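Local coordinates for protein SYE1 (Shewanella oneidensis, PDB 4AWT) that binds flavin mononucleotide and probably acts as an Old Yellow Enzyme-type oxidoreductase on CH-CH groups, with NADH or NADPH as partner, at residues 191-196 with 241-246; 119-124 with 195-200. The protein carries 1 engineered substitution. One frame throughout, in Å; residues are numbered along the deposited sequence. Where two conformers were deposited one is given.

Interactions 1 and 2 share Glu195 and Ala196, so the loop after helix 187-192 meets a different loop in each. Their centres lie 9 Å apart on the same side of the chain's centre. Phe191, at the start of interaction 1, also reaches interaction 2: its CZ lies 3.7 Å from Ser121 CA, and its CE2 is 3.7 Å from Arg199 CD. In interaction 1 Ser194 lines the ethyl hydrogen carbonate pocket, its side chain about 4 Å from that ligand, and Asn241 bonds the octyl glucoside, while FMN stays about 12 Å from the side chain of Thr243. Interaction 2 continues the same loop farther out, the side chain of Glu195 about 6 Å from ethyl hydrogen carbonate.

Interaction 1. Residues 191-196 with 241-246; sequences FIDSEA and NGTVDA. With BOG (octyl beta-D-glucopyranoside), chain D.
The backbones of 191-196 and 241-246 come nearest at Asp193 and Asp245, whose CA atoms are 4.2 Å apart, just where helix 187-192 gives way to loop. In this TIM barrel the contact joins the loops that follow the fourth and fifth strands, 177-181 and 230-234. One backbone bond crosses between them: Glu195 N donates to Val244 O at 2.9 Å, lying nearly along the C=O axis (167°). Around it the contacts become a network of side chains. Asp245 swings its CG away from its own backbone N (chi1 -174°), which brings OD1 to Ser194 N at 2.9 Å, and the anti lone pair of that oxygen accepts the bond. Ser194 OG in turn accepts from Ala246 N at 3.0 Å and donates to Glu195 OE2, 2.6 Å away, at its anti lone pair; the hydroxyl is thus fixed in rotation, beside bound ethyl hydrogen carbonate. The carboxylates of Asp193 and Asp245 are inclined by 29°, with Asp193 OD1 and Asp245 OD1 4.6 Å apart. Such buried like charges would be expected to raise the proton affinity of one another, but each has help nearby: Asp193 OD1 bonds to Tyr252 OH, and Asp245 OD2 to Thr251 OG1 and Asp247 N, the first two on helix 248-261. Apolar packing is slight, Ala196 CB meeting Thr243 CG2 at 3.9 Å. Beyond Gly242, whose backbone angles would set a side chain against the preceding carbonyl, Asn241 reaches the octyl glucoside, which also bonds the FMN-binding Thr26. There Asn241 ND2, also bonded to Asn184 O, donates to O6 of the glucoside at 3.1 Å.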
loop_
_atom_site.group_PDB
_atom_site.type_symbol
_atom_site.label_atom_id
_atom_site.label_comp_id
_atom_site.label_asym_id
_atom_site.label_seq_id
_atom_site.Cartn_x
_atom_site.Cartn_y
_atom_site.Cartn_z
ATOM N N PHE A 191 6.513 -11.832 8.161
ATOM C CA PHE A 191 6.062 -12.575 9.329
ATOM C C PHE A 191 4.869 -13.481 9.024
ATOM O O PHE A 191 4.794 -14.596 9.519
ATOM C CB PHE A 191 5.684 -11.659 10.499
ATOM C CG PHE A 191 6.853 -11.055 11.238
ATOM C CD1 PHE A 191 7.561 -9.972 10.719
ATOM C CD2 PHE A 191 7.278 -11.592 12.443
ATOM C CE1 PHE A 191 8.610 -9.417 11.408
ATOM C CE2 PHE A 191 8.336 -11.051 13.126
ATOM C CZ PHE A 191 8.993 -9.963 12.613
ATOM N N ILE A 192 3.911 -12.986 8.239
ATOM C CA ILE A 192 2.671 -13.738 7.998
ATOM C C ILE A 192 2.931 -15.037 7.276
ATOM O O ILE A 192 2.359 -16.078 7.612
ATOM C CB ILE A 192 1.665 -12.884 7.204
ATOM C CG1 ILE A 192 1.211 -11.667 7.981
ATOM C CG2 ILE A 192 0.466 -13.741 6.772
ATOM C CD1 ILE A 192 0.397 -10.658 7.178
ATOM N N ASP A 193 3.713 -14.984 6.204
ATOM C CA ASP A 193 3.832 -16.102 5.272
ATOM C C ASP A 193 4.844 -17.122 5.784
ATOM O O ASP A 193 5.993 -16.820 6.080
ATOM C CB ASP A 193 4.194 -15.613 3.899
ATOM C CG ASP A 193 3.073 -14.926 3.114
ATOM O OD1 ASP A 193 1.956 -14.871 3.657
ATOM O OD2 ASP A 193 3.372 -14.482 1.989
ATOM N N SER A 194 4.388 -18.381 5.852
ATOM C CA SER A 194 5.156 -19.412 6.538
ATOM C C SER A 194 6.535 -19.590 5.976
ATOM O O SER A 194 7.475 -19.868 6.733
ATOM C CB SER A 194 4.392 -20.718 6.503
ATOM O OG SER A 194 4.219 -21.212 5.212
ATOM N N GLU A 195 6.740 -19.494 4.642
ATOM C CA GLU A 195 8.027 -19.837 4.099
ATOM C C GLU A 195 9.035 -18.672 4.262
ATOM O O GLU A 195 10.222 -18.854 3.958
ATOM C CB GLU A 195 7.903 -20.285 2.658
ATOM C CG GLU A 195 6.946 -21.448 2.509
ATOM C CD GLU A 195 7.032 -22.548 3.585
ATOM O OE1 GLU A 195 8.116 -23.153 3.441
ATOM O OE2 GLU A 195 6.153 -22.822 4.474
ATOM N N ALA A 196 8.568 -17.531 4.697
ATOM C CA ALA A 196 9.442 -16.400 4.964
ATOM C C ALA A 196 9.804 -16.241 6.437
ATOM O O ALA A 196 10.605 -15.382 6.764
ATOM C CB ALA A 196 8.785 -15.123 4.449
ATOM N N ASN A 241 7.539 -10.769 -4.606
ATOM C CA ASN A 241 8.617 -10.230 -3.799
ATOM C C ASN A 241 9.163 -11.190 -2.763
ATOM O O ASN A 241 9.951 -10.801 -1.908
ATOM C CB ASN A 241 8.206 -8.893 -3.183
ATOM C CG ASN A 241 8.099 -7.846 -4.227
ATOM O OD1 ASN A 241 8.717 -7.949 -5.301
ATOM N ND2 ASN A 241 7.312 -6.834 -3.915
ATOM N N GLY A 242 8.829 -12.464 -2.882
ATOM C CA GLY A 242 9.531 -13.500 -2.188
ATOM C C GLY A 242 8.872 -14.124 -1.003
ATOM O O GLY A 242 9.514 -14.990 -0.384
ATOM N N THR A 243 7.645 -13.765 -0.668
ATOM C CA THR A 243 6.927 -14.352 0.428
ATOM C C THR A 243 5.887 -15.339 -0.098
ATOM O O THR A 243 5.003 -14.950 -0.889
ATOM C CB THR A 243 6.254 -13.293 1.314
ATOM O OG1 THR A 243 5.411 -12.425 0.576
ATOM C CG2 THR A 243 7.276 -12.436 2.024
ATOM N N VAL A 244 6.001 -16.577 0.404
ATOM C CA VAL A 244 5.100 -17.671 0.080
ATOM C C VAL A 244 4.532 -18.234 1.362
ATOM O O VAL A 244 5.334 -18.492 2.289
ATOM C CB VAL A 244 5.884 -18.798 -0.671
ATOM C CG1 VAL A 244 4.962 -19.958 -1.016
ATOM C CG2 VAL A 244 6.529 -18.234 -1.931
ATOM N N ASP A 245 3.232 -18.454 1.437
ATOM C CA ASP A 245 2.624 -19.124 2.561
ATOM C C ASP A 245 2.177 -20.526 2.129
ATOM O O ASP A 245 1.698 -20.711 1.016
ATOM C CB ASP A 245 1.426 -18.383 3.087
ATOM C CG ASP A 245 0.866 -18.981 4.324
ATOM O OD1 ASP A 245 1.666 -19.152 5.308
ATOM O OD2 ASP A 245 -0.311 -19.326 4.354
ATOM N N ALA A 246 2.315 -21.496 2.955
ATOM C CA ALA A 246 1.991 -22.896 2.643
ATOM C C ALA A 246 0.492 -23.139 2.588
ATOM O O ALA A 246 0.041 -24.010 1.818
ATOM C CB ALA A 246 2.609 -23.851 3.633
HETATM C C1 BOG D . 8.187 -2.021 -7.387
HETATM O O1 BOG D . 8.522 -1.950 -8.745
HETATM C C2 BOG D . 7.757 -0.698 -6.835
HETATM O O2 BOG D . 8.811 0.240 -6.848
HETATM C C3 BOG D . 7.281 -0.795 -5.377
HETATM O O3 BOG D . 6.676 0.403 -4.978
HETATM C C4 BOG D . 6.191 -1.875 -5.312
HETATM O O4 BOG D . 5.804 -2.034 -3.989
HETATM C C5 BOG D . 6.651 -3.194 -5.921
HETATM O O5 BOG D . 7.025 -2.908 -7.255
HETATM C C6 BOG D . 5.564 -4.239 -5.897
HETATM O O6 BOG D . 6.159 -5.421 -6.404
HETATM C "C1'" BOG D . 9.431 -2.933 -9.181
HETATM C "C2'" BOG D . 9.939 -2.756 -10.610
HETATM C "C3'" BOG D . 8.864 -2.467 -11.613
HETATM C "C4'" BOG D . 9.118 -2.635 -13.106
HETATM C "C5'" BOG D . 8.887 -1.275 -13.772
HETATM C "C6'" BOG D . 10.208 -0.692 -14.277
HETATM C "C7'" BOG D . 9.965 0.687 -14.916
HETATM C "C8'" BOG D . 11.139 0.924 -15.859
HETATM O O HOH W 1 11.502 -16.257 2.152
#

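Interaction 2. Residues 119-124 with 195-200; sequences ISSSTL and EANNRS
Arg199 and Ser121 make the tight side of a contact between two TIM-barrel loops: the excursion after strand 96-102, which contains the short strand 119-120, and the loop following helix 187-192. The arginine chain, bent at chi3 (73°), lays CG and CD against the carbonyl of Ser121, and its NH1 then bonds Ser121 O at 2.8 Å, the oxygen lying 21° out of the guanidinium plane. NH1 also bonds Met151 O, and NH2 forms a salt bridge with Asp201. With an alanine in place of Arg199, Ser121 O and Met151 O would probably be left without this donor, and Asp201 without its charged mate. Beside it Ser121 OG is bonded to Gln190 O of helix 187-192, which draws that helix into the same packing. A water donates to both Ser120 OG, itself hydrogen-bonded to Gln190 OE1, and Ala196 O, the latter at 2.8 Å. Next in line, Ser122 OG accepts from Asn198 N at 2.8 Å and 166°, in one of the two conformers modelled for each residue.

Toward solvent the fit slackens. The exposed Asn198 is reached from the opposite direction by Leu124, whose CG stays 4.0 Å from Asn198 OD1. A second water, in the conformer described, accepts from Asn198 ND2 and from Thr123 N. The leucine otherwise rests on backbone, its CD1 3.5 Å from Glu195 O and 3.7 Å from Ala196 O.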
loop_
_atom_site.group_PDB
_atom_site.type_symbol
_atom_site.label_atom_id
_atom_site.label_comp_id
_atom_site.label_asym_id
_atom_site.label_seq_id
_atom_site.Cartn_x
_atom_site.Cartn_y
_atom_site.Cartn_z
ATOM N N ILE A 119 16.218 -5.603 7.987
ATOM C CA ILE A 119 15.636 -6.445 9.008
ATOM C C ILE A 119 14.482 -7.245 8.441
ATOM O O ILE A 119 13.798 -6.828 7.496
ATOM C CB ILE A 119 15.185 -5.658 10.235
ATOM C CG1 ILE A 119 14.073 -4.634 9.979
ATOM C CG2 ILE A 119 16.415 -4.967 10.872
ATOM C CD1 ILE A 119 13.480 -3.972 11.179
ATOM N N SER A 120 14.216 -8.388 9.090
ATOM C CA SER A 120 13.094 -9.240 8.694
ATOM C C SER A 120 12.666 -10.076 9.876
ATOM O O SER A 120 13.213 -9.991 10.979
ATOM C CB SER A 120 13.477 -10.086 7.506
ATOM O OG SER A 120 12.362 -10.776 6.930
ATOM N N SER A 121 11.680 -10.949 9.632
ATOM C CA SER A 121 11.342 -11.965 10.633
ATOM C C SER A 121 12.551 -12.874 10.876
ATOM O O SER A 121 12.806 -13.275 12.007
ATOM C CB SER A 121 10.148 -12.743 10.157
ATOM O OG SER A 121 10.453 -13.284 8.856
ATOM N N SER A 122 13.241 -13.231 9.814
ATOM C CA SER A 122 14.265 -14.222 9.741
ATOM C C SER A 122 15.468 -13.729 9.020
ATOM O O SER A 122 15.499 -12.597 8.526
ATOM C CB SER A 122 13.674 -15.441 8.991
ATOM O OG SER A 122 12.591 -15.865 9.859
ATOM N N THR A 123 16.474 -14.558 8.831
ATOM C CA THR A 123 17.646 -14.211 8.030
ATOM C C THR A 123 17.538 -14.670 6.592
ATOM O O THR A 123 18.510 -14.896 5.894
ATOM C CB THR A 123 18.961 -14.751 8.648
ATOM O OG1 THR A 123 18.875 -16.159 8.697
ATOM C CG2 THR A 123 19.131 -14.141 10.020
ATOM N N LEU A 124 16.358 -14.824 6.040
ATOM C CA LEU A 124 16.129 -15.336 4.698
ATOM C C LEU A 124 16.132 -14.155 3.751
ATOM O O LEU A 124 15.345 -13.229 3.886
ATOM C CB LEU A 124 14.780 -16.055 4.630
ATOM C CG LEU A 124 14.648 -17.354 5.438
ATOM C CD1 LEU A 124 13.189 -17.763 5.483
ATOM C CD2 LEU A 124 15.526 -18.422 4.840
ATOM N N GLU A 195 6.740 -19.494 4.642
ATOM C CA GLU A 195 8.027 -19.837 4.099
ATOM C C GLU A 195 9.035 -18.672 4.262
ATOM O O GLU A 195 10.222 -18.854 3.958
ATOM C CB GLU A 195 7.903 -20.285 2.658
ATOM C CG GLU A 195 6.946 -21.448 2.509
ATOM C CD GLU A 195 7.032 -22.548 3.585
ATOM O OE1 GLU A 195 8.116 -23.153 3.441
ATOM O OE2 GLU A 195 6.153 -22.822 4.474
ATOM N N ALA A 196 8.568 -17.531 4.697
ATOM C CA ALA A 196 9.442 -16.400 4.964
ATOM C C ALA A 196 9.804 -16.241 6.437
ATOM O O ALA A 196 10.605 -15.382 6.764
ATOM C CB ALA A 196 8.785 -15.123 4.449
ATOM N N ASN A 197 9.204 -17.057 7.307
ATOM C CA ASN A 197 9.279 -16.884 8.723
ATOM C C ASN A 197 9.781 -18.224 9.326
ATOM O O ASN A 197 9.048 -19.165 9.408
ATOM C CB ASN A 197 7.938 -16.495 9.269
ATOM C CG ASN A 197 7.909 -16.188 10.740
ATOM O OD1 ASN A 197 6.927 -15.495 11.218
ATOM N ND2 ASN A 197 8.829 -16.614 11.457
ATOM N N ASN A 198 11.057 -18.195 9.786
ATOM C CA ASN A 198 11.515 -19.412 10.482
ATOM C C ASN A 198 11.799 -19.116 11.958
ATOM O O ASN A 198 12.607 -19.825 12.593
ATOM C CB ASN A 198 12.703 -20.001 9.771
ATOM C CG ASN A 198 13.905 -19.133 9.646
ATOM O OD1 ASN A 198 14.770 -19.484 8.829
ATOM N ND2 ASN A 198 14.088 -18.081 10.373
ATOM N N ARG A 199 11.153 -18.164 12.559
ATOM C CA ARG A 199 11.292 -17.841 13.962
ATOM C C ARG A 199 10.817 -18.968 14.827
ATOM O O ARG A 199 9.840 -19.647 14.482
ATOM C CB ARG A 199 10.541 -16.568 14.328
ATOM C CG ARG A 199 10.971 -15.331 13.565
ATOM C CD ARG A 199 10.199 -14.119 14.026
ATOM N NE ARG A 199 10.625 -13.655 15.337
ATOM C CZ ARG A 199 11.560 -12.761 15.559
ATOM N NH1 ARG A 199 12.228 -12.192 14.553
ATOM N NH2 ARG A 199 11.828 -12.379 16.792
ATOM N N SER A 200 11.483 -19.083 15.953
ATOM C CA SER A 200 11.116 -20.076 16.949
ATOM C C SER A 200 10.490 -19.478 18.208
ATOM O O SER A 200 10.146 -20.214 19.099
ATOM C CB SER A 200 12.337 -20.918 17.391
ATOM O OG SER A 200 13.341 -20.017 17.844
HETATM O O HOH W 2 11.834 -13.127 5.673
HETATM O O HOH W 3 16.365 -16.806 10.705
#